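Local atomic coordinates of NANS (YJHS), A 9-O-acetyl N-acetylneuraminic acid esterase (PDB entry 3PT5), a protein that probably hydrolyses the 9-O-acetyl group of 9-O-acetyl-N-acetylneuraminate, a step Escherichia coli needs to grow on this sialic acid. Residues G38-R44 / S290-S296; M86-H90 / Q100-V104. One frame throughout, in Å; residues are numbered along the deposited sequence.

Contact 1. Residues G38-R44 / S290-S296; sequences GLPLPDR and STGYYGS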
loop_
_atom_site.group_PDB
_atom_site.type_symbol
_atom_site.label_atom_id
_atom_site.label_comp_id
_atom_site.label_asym_id
_atom_site.label_seq_id
_atom_site.Cartn_x
_atom_site.Cartn_y
_atom_site.Cartn_z
ATOM N N GLY A 38 -11.185 7.240 8.938
ATOM C CA GLY A 38 -11.365 7.212 10.365
ATOM C C GLY A 38 -10.062 7.533 11.100
ATOM O O GLY A 38 -8.963 7.308 10.587
ATOM N N LEU A 39 -10.228 8.021 12.325
ATOM C CA LEU A 39 -9.136 8.534 13.154
ATOM C C LEU A 39 -7.987 7.527 13.372
ATOM O O LEU A 39 -8.244 6.373 13.670
ATOM C CB LEU A 39 -9.730 8.923 14.512
ATOM C CG LEU A 39 -8.872 9.796 15.433
ATOM C CD1 LEU A 39 -8.554 11.170 14.789
ATOM C CD2 LEU A 39 -9.613 9.964 16.739
ATOM N N PRO A 40 -6.711 7.971 13.215
ATOM C CA PRO A 40 -5.582 7.111 13.600
ATOM C C PRO A 40 -5.576 6.845 15.096
ATOM O O PRO A 40 -6.055 7.674 15.873
ATOM C CB PRO A 40 -4.345 7.962 13.238
ATOM C CG PRO A 40 -4.880 9.030 12.265
ATOM C CD PRO A 40 -6.251 9.304 12.797
ATOM N N LEU A 41 -5.035 5.696 15.498
ATOM C CA LEU A 41 -5.066 5.315 16.898
ATOM C C LEU A 41 -3.632 4.989 17.298
ATOM O O LEU A 41 -3.292 3.820 17.460
ATOM C CB LEU A 41 -5.981 4.088 17.105
ATOM C CG LEU A 41 -7.459 4.274 16.763
ATOM C CD1 LEU A 41 -8.231 2.964 16.797
ATOM C CD2 LEU A 41 -8.035 5.285 17.726
ATOM N N PRO A 42 -2.775 6.020 17.422
ATOM C CA PRO A 42 -1.334 5.775 17.562
ATOM C C PRO A 42 -0.907 5.111 18.869
ATOM O O PRO A 42 0.217 4.637 18.959
ATOM C CB PRO A 42 -0.722 7.173 17.464
ATOM C CG PRO A 42 -1.803 8.101 17.835
ATOM C CD PRO A 42 -3.081 7.462 17.382
ATOM N N ASP A 43 -1.780 5.075 19.864
ATOM C CA ASP A 43 -1.441 4.386 21.118
ATOM C C ASP A 43 -1.821 2.898 21.087
ATOM O O ASP A 43 -1.482 2.128 21.998
ATOM C CB ASP A 43 -2.126 5.082 22.305
ATOM C CG ASP A 43 -1.491 6.426 22.648
ATOM O OD1 ASP A 43 -0.278 6.600 22.406
ATOM O OD2 ASP A 43 -2.207 7.318 23.158
ATOM N N ARG A 44 -2.548 2.493 20.056
ATOM C CA ARG A 44 -3.125 1.164 20.026
ATOM C C ARG A 44 -2.754 0.475 18.734
ATOM O O ARG A 44 -1.603 0.133 18.516
ATOM C CB ARG A 44 -4.656 1.243 20.163
ATOM C CG ARG A 44 -5.196 1.696 21.526
ATOM C CD ARG A 44 -6.615 2.274 21.376
ATOM N NE ARG A 44 -7.265 2.530 22.670
ATOM C CZ ARG A 44 -7.065 3.617 23.418
ATOM N NH1 ARG A 44 -6.222 4.566 23.019
ATOM N NH2 ARG A 44 -7.707 3.762 24.575
ATOM N N SER A 290 -15.216 3.623 23.211
ATOM C CA SER A 290 -14.392 3.076 24.278
ATOM C C SER A 290 -12.880 3.162 23.998
ATOM O O SER A 290 -12.062 3.182 24.936
ATOM C CB SER A 290 -14.826 1.639 24.603
ATOM O OG SER A 290 -14.295 0.725 23.662
ATOM N N THR A 291 -12.515 3.242 22.714
ATOM C CA THR A 291 -11.105 3.291 22.299
ATOM C C THR A 291 -10.736 4.655 21.708
ATOM O O THR A 291 -9.569 4.917 21.410
ATOM C CB THR A 291 -10.778 2.235 21.213
ATOM O OG1 THR A 291 -11.577 2.501 20.046
ATOM C CG2 THR A 291 -11.073 0.824 21.699
ATOM N N GLY A 292 -11.723 5.523 21.543
ATOM C CA GLY A 292 -11.470 6.859 21.022
ATOM C C GLY A 292 -11.449 6.877 19.503
ATOM O O GLY A 292 -10.997 7.868 18.897
ATOM N N TYR A 293 -11.975 5.815 18.895
ATOM C CA TYR A 293 -12.081 5.758 17.419
ATOM C C TYR A 293 -13.336 6.484 16.938
ATOM O O TYR A 293 -14.448 6.055 17.216
ATOM C CB TYR A 293 -12.100 4.324 16.918
ATOM C CG TYR A 293 -12.134 4.265 15.404
ATOM C CD1 TYR A 293 -11.069 4.749 14.654
ATOM C CD2 TYR A 293 -13.224 3.745 14.741
ATOM C CE1 TYR A 293 -11.105 4.699 13.260
ATOM C CE2 TYR A 293 -13.284 3.672 13.378
ATOM C CZ TYR A 293 -12.209 4.154 12.620
ATOM O OH TYR A 293 -12.288 4.107 11.224
ATOM N N TYR A 294 -13.139 7.556 16.180
ATOM C CA TYR A 294 -14.197 8.272 15.478
ATOM C C TYR A 294 -13.963 8.043 13.979
ATOM O O TYR A 294 -12.848 8.239 13.477
ATOM C CB TYR A 294 -14.193 9.770 15.859
ATOM C CG TYR A 294 -14.496 9.987 17.330
ATOM C CD1 TYR A 294 -15.816 9.953 17.810
ATOM C CD2 TYR A 294 -13.469 10.198 18.242
ATOM C CE1 TYR A 294 -16.104 10.124 19.154
ATOM C CE2 TYR A 294 -13.760 10.375 19.621
ATOM C CZ TYR A 294 -15.067 10.332 20.055
ATOM O OH TYR A 294 -15.305 10.501 21.430
ATOM N N GLY A 295 -14.993 7.525 13.327
ATOM C CA GLY A 295 -14.908 7.071 11.939
ATOM C C GLY A 295 -15.134 8.200 10.968
ATOM O O GLY A 295 -15.154 9.374 11.330
ATOM N N SER A 296 -15.334 7.808 9.726
ATOM C CA SER A 296 -15.398 8.749 8.600
ATOM C C SER A 296 -16.608 9.670 8.580
ATOM O O SER A 296 -16.608 10.673 7.851
ATOM C CB SER A 296 -15.352 7.955 7.310
ATOM O OG SER A 296 -16.533 7.166 7.222
#

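Contact 2. Residues M86-H90 / Q100-V104; sequences MQSYH and QYGTV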
loop_
_atom_site.group_PDB
_atom_site.type_symbol
_atom_site.label_atom_id
_atom_site.label_comp_id
_atom_site.label_asym_id
_atom_site.label_seq_id
_atom_site.Cartn_x
_atom_site.Cartn_y
_atom_site.Cartn_z
ATOM N N MET A 86 -0.385 11.854 2.030
ATOM C CA MET A 86 -1.701 12.002 2.662
ATOM C C MET A 86 -1.625 12.521 4.099
ATOM O O MET A 86 -2.644 12.602 4.783
ATOM C CB MET A 86 -2.450 10.648 2.662
ATOM C CG MET A 86 -2.638 9.988 1.283
ATOM S SD MET A 86 -3.525 11.010 0.095
ATOM C CE MET A 86 -5.184 10.817 0.741
ATOM N N GLN A 87 -0.426 12.873 4.563
ATOM C CA GLN A 87 -0.192 13.095 5.985
ATOM C C GLN A 87 -0.870 14.326 6.554
ATOM O O GLN A 87 -1.017 14.426 7.765
ATOM C CB GLN A 87 1.305 13.108 6.295
ATOM C CG GLN A 87 2.048 11.827 5.914
ATOM C CD GLN A 87 3.430 11.865 6.451
ATOM O OE1 GLN A 87 4.063 12.933 6.463
ATOM N NE2 GLN A 87 3.946 10.713 6.867
ATOM N N SER A 88 -1.291 15.241 5.681
ATOM C CA SER A 88 -2.053 16.431 6.083
ATOM C C SER A 88 -3.586 16.321 5.928
ATOM O O SER A 88 -4.315 17.263 6.233
ATOM C CB SER A 88 -1.515 17.693 5.377
ATOM O OG SER A 88 -0.162 17.946 5.757
ATOM N N TYR A 89 -4.079 15.158 5.495
ATOM C CA TYR A 89 -5.515 14.965 5.428
ATOM C C TYR A 89 -6.053 14.587 6.807
ATOM O O TYR A 89 -6.554 13.470 6.984
ATOM C CB TYR A 89 -5.848 13.862 4.431
ATOM C CG TYR A 89 -5.773 14.287 2.992
ATOM C CD1 TYR A 89 -4.556 14.321 2.324
ATOM C CD2 TYR A 89 -6.929 14.626 2.291
ATOM C CE1 TYR A 89 -4.475 14.675 0.968
ATOM C CE2 TYR A 89 -6.866 14.974 0.939
ATOM C CZ TYR A 89 -5.632 15.026 0.298
ATOM O OH TYR A 89 -5.555 15.384 -1.042
ATOM N N HIS A 90 -5.941 15.485 7.780
ATOM C CA HIS A 90 -6.300 15.157 9.152
ATOM C C HIS A 90 -7.779 14.938 9.324
ATOM O O HIS A 90 -8.612 15.611 8.670
ATOM C CB HIS A 90 -5.886 16.267 10.131
ATOM C CG HIS A 90 -4.460 16.696 9.989
ATOM N ND1 HIS A 90 -3.413 15.802 9.870
ATOM C CD2 HIS A 90 -3.902 17.931 9.968
ATOM C CE1 HIS A 90 -2.273 16.467 9.756
ATOM N NE2 HIS A 90 -2.545 17.763 9.836
ATOM N N GLN A 100 -1.459 11.845 15.372
ATOM C CA GLN A 100 -2.754 11.449 14.765
ATOM C C GLN A 100 -3.011 12.145 13.430
ATOM O O GLN A 100 -4.161 12.434 13.092
ATOM C CB GLN A 100 -3.926 11.789 15.694
ATOM C CG GLN A 100 -4.011 10.985 16.950
ATOM C CD GLN A 100 -5.257 11.319 17.754
ATOM O OE1 GLN A 100 -5.442 12.469 18.141
ATOM N NE2 GLN A 100 -6.113 10.311 18.010
ATOM N N TYR A 101 -1.949 12.383 12.686
ATOM C CA TYR A 101 -2.014 13.097 11.412
ATOM C C TYR A 101 -2.598 12.235 10.303
ATOM O O TYR A 101 -2.390 11.034 10.270
ATOM C CB TYR A 101 -0.612 13.550 10.990
ATOM C CG TYR A 101 0.462 12.463 11.089
ATOM C CD1 TYR A 101 0.743 11.620 10.007
ATOM C CD2 TYR A 101 1.186 12.288 12.247
ATOM C CE1 TYR A 101 1.694 10.628 10.094
ATOM C CE2 TYR A 101 2.146 11.290 12.360
ATOM C CZ TYR A 101 2.398 10.460 11.273
ATOM O OH TYR A 101 3.346 9.483 11.359
ATOM N N GLY A 102 -3.313 12.853 9.377
ATOM C CA GLY A 102 -3.594 12.189 8.116
ATOM C C GLY A 102 -4.603 11.059 8.135
ATOM O O GLY A 102 -5.419 10.914 9.046
ATOM N N THR A 103 -4.543 10.278 7.064
ATOM C CA THR A 103 -5.410 9.131 6.872
ATOM C C THR A 103 -4.668 7.850 7.260
ATOM O O THR A 103 -3.506 7.892 7.642
ATOM C CB THR A 103 -5.774 9.042 5.390
ATOM O OG1 THR A 103 -4.593 9.327 4.628
ATOM C CG2 THR A 103 -6.884 10.036 5.093
ATOM N N VAL A 104 -5.358 6.711 7.187
ATOM C CA VAL A 104 -4.783 5.451 7.664
ATOM C C VAL A 104 -4.628 4.457 6.517
ATOM O O VAL A 104 -5.571 4.251 5.756
ATOM C CB VAL A 104 -5.682 4.835 8.743
ATOM C CG1 VAL A 104 -5.176 3.481 9.214
ATOM C CG2 VAL A 104 -5.762 5.800 9.951
#

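Contact 1. Residues G38-R44 / S290-S296
Two irregular loops pack here, G38-R44 from the connection between strands 20-28 and 52-55, and S290-S296 from the loop ahead of helix 315-335. One backbone hydrogen bond ties them, from L39 N to Y294 O (2.9 Å, 174° at the hydrogen). G38 suits its place because its CA comes within 3.4 Å of Y293 OH, too close for any side chain. In Y293, chi1 of -177° lays the ring along G38-L41, its hydroxyl end at G38, and L39 O meets the ring edge in plane, 3.3 Å from CE1. L41 crosses this tyrosine at about a right angle and rests CD1 4.0 Å from its CD1. L39 instead lies alongside Y294 and puts CD2 at the edge of that ring. G292, its positive phi easy for glycine, forms a G1 beta bulge with Y293 opposite D288. At the exposed end, T291 O sits over the centre of one face of the R44 guanidinium, 3.5 Å from CZ, where the N-H bonds do not point at it. D285 accepts both the Y293 hydroxyl and S296 N. Helix 315-335 backs the contact: R319 touches L41 and Y293 and bonds L39 O, while S315 at its start holds G38 O.

Contact 2. Residues M86-H90 / Q100-V104
H90 and G102 are joined by the one hydrogen bond between M86-H90 and Q100-V104: G102 N donates to H90 ND1 (3.0 Å, 153° at the hydrogen). The donor lies only 8° out of the imidazole plane, so ND1 acts as an acceptor here; the bond, with S88 O over one face and H97 stacked on the ring, helps fix its turn. A weaker polar contact runs from G102 CA to Y89 O (3.4 Å), a carbonyl that also receives R299. Glycine suits this place twice over, for its phi is positive and a side chain would run into M86 O and Q87 CA.

Van der Waals packing fills in around this centre. H90 brings CE1 to 3.6 Å from Y101 CB, while Q87 and Y101 lie side by side, amide and ring planes 65° apart, with NE2 of Q87 3.9 Å from CE1 of Y101. That amide is held by the carbonyls of C79 and T61, and the Y101 hydroxyl bonds T77. T103 works with both its branches: CG2 meets Y89 CB at 4.0 Å, and OG1, bonded to A34 O, lies close to M86 CB.

A type I turn from M86 to Y89, followed by an inverse gamma turn centred on Y89, folds M86-H90 around G102. The result is a buried packing of two loop segments within the long connection between strand 73-75 and helix 107-114 of this SGNH hydrolase.

In the fold
The centres of contact 1 and contact 2 lie 12 Å apart on the same side of the chain's centre. Contact 2 is local, its segments only 10 residues apart, and it is nested in the loop closed by contact 1, whose segments are 246 residues apart. They meet directly where Q100 packs against L39, P40 and P42, and V104 against G38. Helix 315-335 is shared, since S315 and R319 touch V104 as well as residues of contact 1, and H91, next to H90, bonds G295 O. Loops following strands 20-28, 73-75 and 265-268 of the central, mainly parallel sheet are thus packed against one another beside helix 315-335, bringing distant parts of the SGNH hydrolase fold together.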